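Local coordinates for maltose-binding protein MalE1 (Thermotoga maritima, PDB 6DTU) that binds maltotetraose in a cleft between two lobes and probably delivers malto-oligosaccharides to a membrane transporter as a periplasmic-type solute-binding protein, at residues E109-Y115 and M225-W231; D242-A246 and D317-F321. All blocks are in the same frame, centred on the assembly; numbering follows the deposited sequence.

Interaction 1: residues E109-Y115 and M225-W231. With GLC (alpha-D-glucopyranose), chain C; GLC (alpha-D-glucopyranose), chain B.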
# COMPACT_ATOMS: atom_id res chain seq x y z
N GLU A 109 5.31 -3.49 3.20
CA GLU A 109 3.97 -3.98 3.47
C GLU A 109 3.47 -4.76 2.27
O GLU A 109 3.97 -4.61 1.15
CB GLU A 109 3.01 -2.81 3.74
CG GLU A 109 2.88 -1.90 2.51
CD GLU A 109 2.27 -0.56 2.81
OE1 GLU A 109 2.12 -0.21 3.99
OE2 GLU A 109 1.94 0.15 1.84
N ALA A 110 2.45 -5.59 2.51
CA ALA A 110 1.67 -6.22 1.45
C ALA A 110 0.34 -6.61 2.06
O ALA A 110 0.26 -6.92 3.25
CB ALA A 110 2.36 -7.48 0.93
N ILE A 111 -0.70 -6.60 1.22
CA ILE A 111 -2.01 -7.06 1.71
C ILE A 111 -1.98 -8.57 1.93
O ILE A 111 -1.13 -9.29 1.39
CB ILE A 111 -3.18 -6.62 0.81
CG1 ILE A 111 -3.09 -7.19 -0.60
CG2 ILE A 111 -3.23 -5.09 0.72
CD1 ILE A 111 -4.15 -6.60 -1.56
N ALA A 112 -2.90 -9.03 2.77
CA ALA A 112 -2.98 -10.42 3.20
C ALA A 112 -4.42 -10.71 3.60
O ALA A 112 -5.28 -9.81 3.60
CB ALA A 112 -2.03 -10.71 4.37
N LEU A 113 -4.70 -11.96 3.92
CA LEU A 113 -6.00 -12.29 4.49
C LEU A 113 -5.98 -11.92 5.96
O LEU A 113 -5.14 -12.41 6.72
CB LEU A 113 -6.33 -13.76 4.32
CG LEU A 113 -7.69 -14.23 4.80
CD1 LEU A 113 -8.76 -13.79 3.83
CD2 LEU A 113 -7.64 -15.76 4.90
N ILE A 114 -6.87 -11.02 6.36
CA ILE A 114 -7.09 -10.69 7.76
C ILE A 114 -8.45 -11.26 8.11
O ILE A 114 -9.43 -11.04 7.40
CB ILE A 114 -7.08 -9.17 7.98
CG1 ILE A 114 -5.76 -8.58 7.50
CG2 ILE A 114 -7.27 -8.86 9.48
CD1 ILE A 114 -5.76 -7.09 7.55
N TYR A 115 -8.50 -12.05 9.18
CA TYR A 115 -9.73 -12.76 9.48
C TYR A 115 -10.11 -12.64 10.95
O TYR A 115 -9.25 -12.53 11.82
CB TYR A 115 -9.65 -14.24 9.03
CG TYR A 115 -8.54 -15.02 9.72
CD1 TYR A 115 -8.83 -15.84 10.81
CD2 TYR A 115 -7.21 -14.89 9.32
CE1 TYR A 115 -7.83 -16.54 11.46
CE2 TYR A 115 -6.19 -15.60 9.96
CZ TYR A 115 -6.52 -16.43 11.04
OH TYR A 115 -5.53 -17.14 11.71
N MET A 225 -13.79 -12.14 6.98
CA MET A 225 -12.52 -12.20 6.27
C MET A 225 -12.41 -11.02 5.32
O MET A 225 -13.37 -10.72 4.60
CB MET A 225 -12.45 -13.46 5.41
CG MET A 225 -12.43 -14.74 6.23
SD MET A 225 -12.47 -16.25 5.24
CE MET A 225 -14.08 -16.17 4.46
N ILE A 226 -11.22 -10.42 5.26
CA ILE A 226 -10.93 -9.37 4.30
C ILE A 226 -9.55 -9.57 3.71
O ILE A 226 -8.73 -10.34 4.20
CB ILE A 226 -11.05 -7.96 4.90
CG1 ILE A 226 -10.00 -7.76 6.00
CG2 ILE A 226 -12.47 -7.71 5.41
CD1 ILE A 226 -10.02 -6.36 6.58
N ILE A 227 -9.29 -8.86 2.61
CA ILE A 227 -7.94 -8.74 2.07
C ILE A 227 -7.51 -7.28 2.22
O ILE A 227 -8.03 -6.40 1.53
CB ILE A 227 -7.83 -9.22 0.62
CG1 ILE A 227 -8.09 -10.73 0.58
CG2 ILE A 227 -6.42 -8.95 0.12
CD1 ILE A 227 -8.07 -11.32 -0.84
N ASN A 228 -6.57 -7.05 3.13
CA ASN A 228 -6.15 -5.70 3.48
C ASN A 228 -4.74 -5.77 4.06
O ASN A 228 -4.20 -6.86 4.28
CB ASN A 228 -7.12 -5.08 4.50
CG ASN A 228 -7.07 -3.57 4.53
OD1 ASN A 228 -6.32 -2.93 3.79
ND2 ASN A 228 -7.88 -2.98 5.39
N GLY A 229 -4.16 -4.60 4.32
CA GLY A 229 -2.77 -4.51 4.70
C GLY A 229 -2.54 -4.20 6.16
O GLY A 229 -3.46 -3.94 6.94
N PRO A 230 -1.27 -4.17 6.56
CA PRO A 230 -0.93 -4.03 7.98
C PRO A 230 -1.25 -2.66 8.55
O PRO A 230 -1.31 -2.52 9.78
CB PRO A 230 0.58 -4.36 8.01
CG PRO A 230 1.06 -3.95 6.63
CD PRO A 230 -0.08 -4.31 5.70
N TRP A 231 -1.42 -1.65 7.70
CA TRP A 231 -1.88 -0.34 8.15
C TRP A 231 -3.24 -0.40 8.82
O TRP A 231 -3.61 0.55 9.50
CB TRP A 231 -1.99 0.59 6.94
CG TRP A 231 -2.83 0.05 5.80
CD1 TRP A 231 -4.19 0.09 5.70
CD2 TRP A 231 -2.36 -0.63 4.63
NE1 TRP A 231 -4.60 -0.51 4.54
CE2 TRP A 231 -3.50 -0.98 3.87
CE3 TRP A 231 -1.10 -1.01 4.16
CZ2 TRP A 231 -3.41 -1.66 2.64
CZ3 TRP A 231 -1.01 -1.68 2.95
CH2 TRP A 231 -2.17 -2.02 2.21
C1 GLC C . -2.58 1.35 1.04
C2 GLC C . -1.23 1.13 0.46
C3 GLC C . -1.00 2.00 -0.69
C4 GLC C . -2.04 1.78 -1.76
C5 GLC C . -3.49 1.95 -1.21
C6 GLC C . -4.50 1.50 -2.12
O2 GLC C . -0.26 1.51 1.49
O3 GLC C . 0.30 1.69 -1.32
O4 GLC C . -1.90 2.79 -2.82
O5 GLC C . -3.59 1.05 0.02
O6 GLC C . -5.76 1.98 -1.68
C1 GLC B . -3.94 4.49 5.00
C2 GLC B . -2.57 3.94 4.88
C3 GLC B . -2.17 3.75 3.48
C4 GLC B . -3.13 2.86 2.76
C5 GLC B . -4.55 3.48 2.79
C6 GLC B . -5.55 2.63 2.31
O1 GLC B . -3.99 5.77 4.47
O2 GLC B . -1.67 4.89 5.54
O3 GLC B . -0.82 3.16 3.50
O4 GLC B . -2.71 2.70 1.38
O5 GLC B . -4.88 3.66 4.28
O6 GLC B . -6.78 3.35 2.25

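Interaction 2: residues D242-A246 and D317-F321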
# COMPACT_ATOMS: atom_id res chain seq x y z
N ASP A 242 -10.59 -9.99 17.61
CA ASP A 242 -9.65 -11.10 17.73
C ASP A 242 -9.34 -11.58 16.32
O ASP A 242 -9.92 -12.53 15.81
CB ASP A 242 -10.27 -12.19 18.60
CG ASP A 242 -9.32 -13.34 18.89
OD1 ASP A 242 -8.11 -13.22 18.59
OD2 ASP A 242 -9.78 -14.36 19.45
N TYR A 243 -8.38 -10.90 15.68
CA TYR A 243 -8.05 -11.14 14.29
C TYR A 243 -6.78 -11.98 14.15
O TYR A 243 -5.93 -12.03 15.04
CB TYR A 243 -7.84 -9.81 13.55
CG TYR A 243 -6.61 -9.11 14.07
CD1 TYR A 243 -5.38 -9.30 13.46
CD2 TYR A 243 -6.68 -8.32 15.20
CE1 TYR A 243 -4.24 -8.70 13.97
CE2 TYR A 243 -5.56 -7.71 15.70
CZ TYR A 243 -4.34 -7.90 15.09
OH TYR A 243 -3.22 -7.30 15.61
N GLY A 244 -6.66 -12.63 12.99
CA GLY A 244 -5.42 -13.23 12.56
C GLY A 244 -5.02 -12.71 11.19
O GLY A 244 -5.80 -12.05 10.50
N VAL A 245 -3.76 -12.97 10.83
CA VAL A 245 -3.22 -12.60 9.53
C VAL A 245 -2.64 -13.86 8.88
O VAL A 245 -1.88 -14.59 9.51
CB VAL A 245 -2.14 -11.50 9.63
CG1 VAL A 245 -1.62 -11.13 8.23
CG2 VAL A 245 -2.68 -10.28 10.37
N ALA A 246 -2.99 -14.09 7.62
CA ALA A 246 -2.53 -15.25 6.87
C ALA A 246 -2.33 -14.83 5.42
O ALA A 246 -2.92 -13.85 4.96
CB ALA A 246 -3.56 -16.38 6.95
N ASP A 317 1.57 -10.99 13.67
CA ASP A 317 1.13 -10.17 12.55
C ASP A 317 2.28 -9.89 11.59
O ASP A 317 2.10 -9.90 10.37
CB ASP A 317 0.51 -8.86 13.04
CG ASP A 317 -0.72 -9.07 13.90
OD1 ASP A 317 -1.31 -10.18 13.87
OD2 ASP A 317 -1.09 -8.11 14.61
N VAL A 318 3.46 -9.59 12.13
CA VAL A 318 4.65 -9.44 11.30
C VAL A 318 4.93 -10.72 10.54
O VAL A 318 5.25 -10.71 9.35
CB VAL A 318 5.85 -9.02 12.18
CG1 VAL A 318 7.14 -9.07 11.39
CG2 VAL A 318 5.61 -7.62 12.78
N VAL A 319 4.81 -11.87 11.22
CA VAL A 319 5.03 -13.14 10.54
C VAL A 319 4.02 -13.35 9.42
O VAL A 319 4.39 -13.75 8.31
CB VAL A 319 5.03 -14.29 11.57
CG1 VAL A 319 5.05 -15.66 10.89
CG2 VAL A 319 6.23 -14.13 12.49
N GLY A 320 2.75 -13.03 9.67
CA GLY A 320 1.73 -13.23 8.65
C GLY A 320 1.91 -12.35 7.42
O GLY A 320 1.80 -12.82 6.28
N PHE A 321 2.16 -11.06 7.63
CA PHE A 321 2.35 -10.18 6.48
C PHE A 321 3.63 -10.51 5.73
O PHE A 321 3.67 -10.37 4.50
CB PHE A 321 2.29 -8.70 6.91
CG PHE A 321 0.89 -8.23 7.25
CD1 PHE A 321 -0.08 -8.12 6.27
CD2 PHE A 321 0.56 -7.92 8.55
CE1 PHE A 321 -1.37 -7.71 6.58
CE2 PHE A 321 -0.73 -7.51 8.87
CZ PHE A 321 -1.68 -7.41 7.89
O HOH W 1 -1.59 -12.88 13.01

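Interaction 1: residues E109-Y115 and M225-W231
E109 meets W231 at the rim of its indole: with CG between the backbone N and the carbonyl carbon (chi1 63°) and the chain extended beyond, the glutamate crosses the tryptophan at about a right angle, OE1 3.3 Å from CE3 and the carboxylate turned 65° from the ring plane. An acid suits this place because OE2 accepts a bond of 2.6 Å from O2 of the chain C glucose, while R301 pairs with OE1 and probably keeps the group ionised. A110 O lies 3.6 Å from P230 CD; its small methyl faces A325 of helix 316-326. I111 sends CG2 against W231 CH2 (3.6 Å) and CD1 against I227 CG2. From A112 to I114 the backbones bond as antiparallel neighbours, A112 with N228 and I114 with I226 in hydrogen-bonded pairs; the straightest, I226 N to I114 O, is 2.9 Å. L113, Y115 and M225 cover one face of the buried sheet, I114 and I226 the other; beta-branched isoleucine suits the extended backbone. Such a strand pair running out into a carbohydrate site, where one indole face lies against two glucose units and G229 CA backs the other, is typical of the aromatic sugar platforms of maltose-binding proteins.

Interaction 2: residues D242-A246 and D317-F321
The carboxylate of D317 comes to the hydroxyl edge of the Y243 ring, crossing it at about a right angle. Y243 OH donates a very short hydrogen bond to D317 OD2 (2.5 Å), and that oxygen lies near the plane of the tyrosine ring. The ring and carboxylate planes are inclined to each other, and OD1 lies 3.3 Å from Y243 CE1. Y243 places CG between its own backbone N and carbonyl carbon (chi1 67°), which swings the ring from the strand to the helix, and the length of tyrosine carries its hydroxyl across. The carboxylate of D317 leans back to the strand although its first bond does not aim there. OD1 takes a bond of 2.8 Å from a water that accepts the N-H of V245, so both oxygens of the acid are tied to the strand, OD1 only through the water.

Strand 243-246 is an outer strand of the four-stranded mixed sheet, and helix 316-326 packs on it in the alpha/beta manner of solute-binding proteins, the two short axes 6.8 Å apart.

V245 makes the apolar part of the contact. With CG1 anti to the backbone N (chi1 -179°), that methyl sits over the centre of the F321 ring, 3.6 Å from the centroid and 5° off the normal, a CH-pi contact. Its other methyl, CG2, touches F321 CE2 at 3.7 Å. Glycine suits position 320 because a CB there would point toward the strand and run into V245 O; V245 CG1 lies 3.8 Å from G320 C. I233 of helix 233-238 also borders Y243, D317 and F321.

Following the chain from its N terminus, 109-115 comes first of the contact segments, and interaction 1 closes a long excursion of mixed helix and strand when 225-231 returns beside it. Only then does interaction 2 open, at 242-246, to close a second loop when helix 316-326 arrives; the two are in series, neither nested nor crossed. Strand 112-116 is their common neighbour: one side takes strand 223-228, the other strand 243-246, through the probable backbone bonds L113 N to A246 O and G244 N to Y115 O. F321 also packs on A110, so helix 316-326 lies against both strands 112-116 and 243-246, while E109 and W231 of interaction 1 reach the sugar.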